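Local structure of DMATS type aromatic prenyltransferase (Streptomyces coelicolor, 6ZRZ) at residues A75-V80 with A137-P142. The protein probably transfers a dimethylallyl group from dimethylallyl diphosphate to C5 of tryptophan's indole ring, as a 5-dimethylallyl tryptophan synthase of the ABBA-barrel prenyltransferase fold. Numbering follows the deposited sequence.
With 6C7 (S-(3-methylbut-2-en-1-yl) trihydrogen thiodiphosphate), chain C.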
loop_
_atom_site.group_PDB
_atom_site.type_symbol
_atom_site.label_atom_id
_atom_site.label_comp_id
_atom_site.label_asym_id
_atom_site.label_seq_id
_atom_site.Cartn_x
_atom_site.Cartn_y
_atom_site.Cartn_z
ATOM N N ALA A 75 4.680 -18.578 -4.291
ATOM C CA ALA A 75 3.743 -18.011 -5.281
ATOM C C ALA A 75 3.701 -16.494 -5.050
ATOM O O ALA A 75 3.818 -16.061 -3.928
ATOM C CB ALA A 75 2.378 -18.633 -5.117
ATOM N N PRO A 76 3.589 -15.662 -6.089
ATOM C CA PRO A 76 3.388 -14.230 -5.889
ATOM C C PRO A 76 2.105 -14.049 -5.077
ATOM O O PRO A 76 1.166 -14.818 -5.330
ATOM C CB PRO A 76 3.254 -13.620 -7.292
ATOM C CG PRO A 76 3.462 -14.759 -8.290
ATOM C CD PRO A 76 3.658 -16.052 -7.508
ATOM N N ALA A 77 2.098 -13.136 -4.102
ATOM C CA ALA A 77 0.924 -12.818 -3.250
ATOM C C ALA A 77 0.304 -11.505 -3.718
ATOM O O ALA A 77 1.025 -10.484 -3.751
ATOM C CB ALA A 77 1.334 -12.742 -1.805
ATOM N N MET A 78 -0.986 -11.534 -4.033
ATOM C CA MET A 78 -1.740 -10.366 -4.525
ATOM C C MET A 78 -2.477 -9.718 -3.371
ATOM O O MET A 78 -3.051 -10.433 -2.542
ATOM C CB MET A 78 -2.730 -10.778 -5.593
ATOM C CG MET A 78 -3.382 -9.640 -6.224
ATOM S SD MET A 78 -4.521 -10.182 -7.474
ATOM C CE MET A 78 -5.541 -8.708 -7.615
ATOM N N ARG A 79 -2.431 -8.390 -3.306
ATOM C CA ARG A 79 -3.171 -7.627 -2.295
ATOM C C ARG A 79 -3.912 -6.501 -2.994
ATOM O O ARG A 79 -3.517 -6.105 -4.101
ATOM C CB ARG A 79 -2.217 -7.165 -1.196
ATOM C CG ARG A 79 -1.376 -8.304 -0.614
ATOM C CD ARG A 79 -0.048 -8.571 -1.325
ATOM N NE ARG A 79 0.669 -7.322 -1.249
ATOM C CZ ARG A 79 1.338 -6.896 -0.186
ATOM N NH1 ARG A 79 1.507 -7.685 0.862
ATOM N NH2 ARG A 79 1.886 -5.696 -0.210
ATOM N N VAL A 80 -5.019 -6.084 -2.412
ATOM C CA VAL A 80 -5.748 -4.883 -2.872
ATOM C C VAL A 80 -5.946 -3.956 -1.684
ATOM O O VAL A 80 -6.306 -4.440 -0.573
ATOM C CB VAL A 80 -7.082 -5.231 -3.556
ATOM C CG1 VAL A 80 -8.023 -5.989 -2.629
ATOM C CG2 VAL A 80 -7.727 -3.985 -4.139
ATOM N N ALA A 137 -6.465 -3.155 3.522
ATOM C CA ALA A 137 -5.783 -3.980 2.522
ATOM C C ALA A 137 -6.183 -5.434 2.742
ATOM O O ALA A 137 -6.229 -5.876 3.907
ATOM C CB ALA A 137 -4.291 -3.783 2.569
ATOM N N LEU A 138 -6.536 -6.105 1.659
ATOM C CA LEU A 138 -6.901 -7.553 1.650
ATOM C C LEU A 138 -5.803 -8.319 0.931
ATOM O O LEU A 138 -5.519 -7.986 -0.232
ATOM C CB LEU A 138 -8.237 -7.736 0.953
ATOM C CG LEU A 138 -9.381 -6.906 1.543
ATOM C CD1 LEU A 138 -10.582 -6.904 0.639
ATOM C CD2 LEU A 138 -9.733 -7.395 2.903
ATOM N N GLU A 139 -5.209 -9.287 1.607
ATOM C CA GLU A 139 -4.320 -10.292 0.974
ATOM C C GLU A 139 -5.218 -11.374 0.355
ATOM O O GLU A 139 -5.923 -12.067 1.116
ATOM C CB GLU A 139 -3.340 -10.891 1.972
ATOM C CG GLU A 139 -2.480 -12.004 1.343
ATOM C CD GLU A 139 -1.376 -12.610 2.213
ATOM O OE1 GLU A 139 -1.247 -12.212 3.395
ATOM O OE2 GLU A 139 -0.642 -13.504 1.701
ATOM N N LEU A 140 -5.204 -11.489 -0.967
ATOM C CA LEU A 140 -6.106 -12.382 -1.731
ATOM C C LEU A 140 -5.521 -13.800 -1.727
ATOM O O LEU A 140 -4.989 -14.248 -2.776
ATOM C CB LEU A 140 -6.300 -11.809 -3.126
ATOM C CG LEU A 140 -6.763 -10.350 -3.150
ATOM C CD1 LEU A 140 -7.166 -9.948 -4.549
ATOM C CD2 LEU A 140 -7.914 -10.131 -2.165
ATOM N N ARG A 141 -5.603 -14.418 -0.556
ATOM C CA ARG A 141 -5.099 -15.769 -0.222
ATOM C C ARG A 141 -5.933 -16.834 -0.910
ATOM O O ARG A 141 -7.164 -16.798 -0.847
ATOM C CB ARG A 141 -5.205 -16.010 1.279
ATOM C CG ARG A 141 -4.249 -15.188 2.112
ATOM C CD ARG A 141 -4.447 -15.440 3.586
ATOM N NE ARG A 141 -3.502 -14.624 4.338
ATOM C CZ ARG A 141 -3.602 -14.316 5.628
ATOM N NH1 ARG A 141 -4.614 -14.757 6.359
ATOM N NH2 ARG A 141 -2.677 -13.555 6.184
ATOM N N PRO A 142 -5.302 -17.877 -1.493
ATOM C CA PRO A 142 -6.064 -18.986 -2.062
ATOM C C PRO A 142 -6.964 -19.568 -0.962
ATOM O O PRO A 142 -6.571 -19.557 0.195
ATOM C CB PRO A 142 -5.011 -19.986 -2.613
ATOM C CG PRO A 142 -3.632 -19.384 -2.283
ATOM C CD PRO A 142 -3.842 -18.051 -1.608
HETATM O O4 6C7 C . 4.116 -5.986 5.216
HETATM P P1 6C7 C . 2.861 -5.842 4.181
HETATM O O6 6C7 C . 3.169 -6.343 2.826
HETATM O O5 6C7 C . 1.633 -6.666 4.874
HETATM O O2 6C7 C . 2.348 -4.297 4.223
HETATM P P3 6C7 C . 2.427 -3.313 2.935
HETATM O O8 6C7 C . 4.013 -3.170 2.696
HETATM O O7 6C7 C . 1.752 -3.805 1.713
HETATM S S9 6C7 C . 1.856 -1.693 3.505
HETATM C C10 6C7 C . 2.104 -0.690 2.029
HETATM C C11 6C7 C . 0.738 0.020 1.823
HETATM C C12 6C7 C . 0.456 1.436 2.375
HETATM C C13 6C7 C . -0.905 2.060 2.148
HETATM C C14 6C7 C . 1.483 2.237 3.175
HETATM O O HOH W 1 -2.423 -14.057 -3.511
#
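Val-80 and Leu-138 form an antiparallel hydrogen-bonded pair, Leu-138 N giving to Val-80 O over 2.8 Å and Val-80 N returning a bond to Leu-138 O. A third backbone bond, from Leu-140 N to Met-78 O (2.9 Å), extends the ladder into the inverse gamma turn centred on Leu-140. There a water bridges Met-78 N and Leu-140 O.

Between these rungs lies the non-hydrogen-bonded pair Arg-79 and Glu-139, whose CA atoms are 4.4 Å apart and whose side chains share the barrel's inner face. CG of Arg-79 rests 3.9 Å from Glu-139 CA; bends at chi2 (89°) and chi3 (58°) then turn the guanidinium to the thiodiphosphate of 6C7. Arg-79 NH1 meets O6 of 6C7 at the guanidinium's edge, in plane, at 2.9 Å, while NH2 reaches O7 obliquely through a weak bond. Ser-67 OG on the neighbouring strand accepts from NE and so helps fix the group's rotation. Glu-139, extended, pairs instead with Arg-141 in a salt bridge of weak hydrogen bonds.

On the other face, Val-80 and Leu-138 lie side by side, CG1 to CB 4.0 Å. Met-78 CE packs against Leu-140 CD1 at 3.7 Å; the extended methionine chain, CG anti to the backbone N (chi1 -173°), brings the methyl there. Tyr-31, Val-34 and Leu-35 of helix 25-39 pack on Leu-140, Leu-138 and Val-80, while Met-78 meets Phe-66 and Leu-68 of strand 64-70.

An alanine at Arg-79 would remove the straight donor to O6, and is likely to weaken the hold on the thiodiphosphate and leave Ser-67 OG without NE. The strand pair thus joins an apolar barrel-helix interface to a cationic thiodiphosphate site, where Arg-202, Tyr-274 and Arg-338 also bond the ligand and negative charge on the leaving group is probably stabilised.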